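Local coordinates for protein probable oxidoreductase (Pseudomonas aeruginosa, PDB 4B7C) that probably catalyses an NADP-dependent oxidation or reduction, as a member of the medium-chain dehydrogenase/reductase family with a Rossmann fold, at residues Lys186-Leu190 / Val191-Gly195. Numbering follows the deposited sequence.
Sequences KCRFL and VEELG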
ATOM      1  N   LYS B 186     -15.606   9.788 -23.978  1.00 60.01           N
ATOM      2  CA  LYS B 186     -14.319   9.830 -23.272  1.00 58.44           C
ATOM      3  C   LYS B 186     -13.420   8.679 -23.705  1.00 54.31           C
ATOM      4  O   LYS B 186     -12.246   8.876 -24.013  1.00 53.53           O
ATOM      5  CB  LYS B 186     -14.523   9.798 -21.756  1.00 60.55           C
ATOM      6  CG  LYS B 186     -14.940  11.138 -21.173  1.00 62.26           C
ATOM      7  CD  LYS B 186     -15.139  11.058 -19.665  1.00 65.49           C
ATOM      8  CE  LYS B 186     -15.469  12.420 -19.071  1.00 66.80           C
ATOM      9  NZ  LYS B 186     -15.586  12.356 -17.588  1.00 63.65           N
ATOM     10  N   CYS B 187     -13.985   7.477 -23.740  1.00 55.85           N
ATOM     11  CA  CYS B 187     -13.219   6.272 -24.091  1.00 55.79           C
ATOM     12  C   CYS B 187     -12.712   6.303 -25.526  1.00 57.19           C
ATOM     13  O   CYS B 187     -11.566   5.926 -25.800  1.00 56.86           O
ATOM     14  CB  CYS B 187     -14.042   5.014 -23.830  1.00 58.00           C
ATOM     15  SG  CYS B 187     -14.248   4.688 -22.052  1.00 59.88           S
ATOM     16  N   ARG B 188     -13.563   6.768 -26.438  1.00 59.99           N
ATOM     17  CA  ARG B 188     -13.170   6.952 -27.844  1.00 61.10           C
ATOM     18  C   ARG B 188     -12.020   7.935 -27.952  1.00 55.66           C
ATOM     19  O   ARG B 188     -11.027   7.684 -28.632  1.00 49.20           O
ATOM     20  CB  ARG B 188     -14.354   7.482 -28.659  1.00 68.64           C
ATOM     21  CG  ARG B 188     -14.129   7.579 -30.169  1.00 74.19           C
ATOM     22  CD  ARG B 188     -14.880   8.744 -30.835  1.00 78.39           C
ATOM     23  NE  ARG B 188     -14.563  10.103 -30.374  1.00 83.29           N
ATOM     24  CZ  ARG B 188     -13.527  10.840 -30.781  1.00 84.07           C
ATOM     25  NH1 ARG B 188     -12.642  10.354 -31.644  1.00 82.09           N
ATOM     26  NH2 ARG B 188     -13.362  12.067 -30.300  1.00 82.88           N
ATOM     27  N   PHE B 189     -12.170   9.058 -27.263  1.00 57.48           N
ATOM     28  CA  PHE B 189     -11.135  10.100 -27.232  1.00 58.82           C
ATOM     29  C   PHE B 189      -9.780   9.552 -26.772  1.00 54.36           C
ATOM     30  O   PHE B 189      -8.744   9.810 -27.387  1.00 57.09           O
ATOM     31  CB  PHE B 189     -11.588  11.249 -26.323  1.00 62.14           C
ATOM     32  CG  PHE B 189     -10.563  12.327 -26.161  1.00 67.25           C
ATOM     33  CD1 PHE B 189     -10.335  13.252 -27.179  1.00 71.12           C
ATOM     34  CD2 PHE B 189      -9.819  12.414 -24.999  1.00 69.57           C
ATOM     35  CE1 PHE B 189      -9.383  14.248 -27.035  1.00 71.71           C
ATOM     36  CE2 PHE B 189      -8.870  13.403 -24.852  1.00 70.43           C
ATOM     37  CZ  PHE B 189      -8.646  14.315 -25.869  1.00 72.07           C
ATOM     38  N   LEU B 190      -9.799   8.768 -25.699  1.00 51.36           N
ATOM     39  CA  LEU B 190      -8.574   8.165 -25.159  1.00 50.20           C
ATOM     40  C   LEU B 190      -7.838   7.318 -26.190  1.00 50.07           C
ATOM     41  O   LEU B 190      -6.620   7.423 -26.349  1.00 47.72           O
ATOM     42  CB  LEU B 190      -8.885   7.304 -23.926  1.00 49.51           C
ATOM     43  CG  LEU B 190      -9.353   8.040 -22.668  1.00 48.58           C
ATOM     44  CD1 LEU B 190      -9.744   7.046 -21.576  1.00 45.39           C
ATOM     45  CD2 LEU B 190      -8.286   9.006 -22.177  1.00 45.55           C
ATOM     46  N   VAL B 191      -8.583   6.466 -26.881  1.00 52.55           N
ATOM     47  CA  VAL B 191      -7.986   5.532 -27.836  1.00 56.61           C
ATOM     48  C   VAL B 191      -7.624   6.223 -29.149  1.00 57.79           C
ATOM     49  O   VAL B 191      -6.485   6.141 -29.609  1.00 59.03           O
ATOM     50  CB  VAL B 191      -8.931   4.350 -28.131  1.00 59.46           C
ATOM     51  CG1 VAL B 191      -8.358   3.466 -29.236  1.00 59.51           C
ATOM     52  CG2 VAL B 191      -9.180   3.546 -26.863  1.00 59.12           C
ATOM     53  N   GLU B 192      -8.591   6.925 -29.730  1.00 63.38           N
ATOM     54  CA  GLU B 192      -8.425   7.487 -31.084  1.00 68.20           C
ATOM     55  C   GLU B 192      -7.567   8.752 -31.133  1.00 65.49           C
ATOM     56  O   GLU B 192      -6.820   8.956 -32.085  1.00 66.22           O
ATOM     57  CB  GLU B 192      -9.786   7.745 -31.748  1.00 71.77           C
ATOM     58  CG  GLU B 192     -10.534   6.467 -32.098  1.00 76.51           C
ATOM     59  CD  GLU B 192     -11.885   6.690 -32.745  1.00 80.03           C
ATOM     60  OE1 GLU B 192     -12.154   7.822 -33.206  1.00 84.66           O
ATOM     61  OE2 GLU B 192     -12.664   5.711 -32.805  1.00 81.86           O
ATOM     62  N   GLU B 193      -7.681   9.598 -30.113  1.00 63.92           N
ATOM     63  CA  GLU B 193      -6.931  10.866 -30.077  1.00 61.72           C
ATOM     64  C   GLU B 193      -5.632  10.788 -29.274  1.00 61.00           C
ATOM     65  O   GLU B 193      -4.598  11.276 -29.720  1.00 58.69           O
ATOM     66  CB  GLU B 193      -7.797  12.006 -29.528  1.00 62.81           C
ATOM     67  CG  GLU B 193      -9.090  12.241 -30.293  1.00 65.67           C
ATOM     68  CD  GLU B 193      -8.867  12.423 -31.786  1.00 66.52           C
ATOM     69  OE1 GLU B 193      -7.987  13.222 -32.168  1.00 63.45           O
ATOM     70  OE2 GLU B 193      -9.561  11.752 -32.578  1.00 71.91           O
ATOM     71  N   LEU B 194      -5.686  10.183 -28.089  1.00 60.02           N
ATOM     72  CA  LEU B 194      -4.510  10.151 -27.196  1.00 56.76           C
ATOM     73  C   LEU B 194      -3.612   8.934 -27.378  1.00 57.84           C
ATOM     74  O   LEU B 194      -2.498   8.890 -26.848  1.00 59.64           O
ATOM     75  CB  LEU B 194      -4.932  10.261 -25.730  1.00 54.10           C
ATOM     76  CG  LEU B 194      -5.696  11.518 -25.329  1.00 52.70           C
ATOM     77  CD1 LEU B 194      -5.939  11.544 -23.826  1.00 55.70           C
ATOM     78  CD2 LEU B 194      -4.958  12.771 -25.779  1.00 50.01           C
ATOM     79  N   GLY B 195      -4.087   7.945 -28.124  1.00 57.58           N
ATOM     80  CA  GLY B 195      -3.269   6.767 -28.450  1.00 56.97           C
ATOM     81  C   GLY B 195      -3.219   5.700 -27.365  1.00 53.33           C
ATOM     82  O   GLY B 195      -2.315   4.870 -27.353  1.00 53.21           O
TER
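Arg188 and Glu192, one turn apart on helix 184-193, are joined by a salt bridge on this helix, which links strands 176-181 and 198-201 as the beta-alpha-beta crossover of a Rossmann fold. NH1 of Arg188 gives a hydrogen bond to OE1 of Glu192 at 3.0 Å; the oxygen lies in the guanidinium plane, whereas the nitrogen stands 48° out of the carboxylate plane. The same NH1 forms a longer salt bridge, 3.5 Å, to OE2 of Glu193, while NE pairs with Glu185 a turn earlier. Three carboxylates thus share one guanidinium, whose charge they probably balance. Arginine suits this place because its flat, charged group can meet Glu185 through NE and the two later glutamates through NH1; bends at chi2 and chi3 (60°) swing it across the helix surface.

In the backbone, the amides of Val191 and Glu192 bond regularly to the carbonyls of Cys187 and Arg188. Then the helix widens into a pi-type turn: O of Phe189 accepts both from N of Glu193, at 2.9 Å, and from N of Leu194, at 3.2 Å. Gly195 follows with positive phi, a backbone shape glycine adopts readily; its N bonds weakly to Val191 O, and Leu190 shares a backbone hydrogen bond with Phe196.

Other side chains tie the helix to its neighbours. Val191 and Cys187 rest on Ala199 of strand 198-201, and Leu194 packs against helix 161-172. The Phe189 ring, in cation-pi contact with Arg306, suits its place by meeting aliphatic groups: CD1 lies 3.5 Å from Glu193 CG, and CE2 3.6 Å from Leu194 CD1, a methyl that also touches Leu190 CD2.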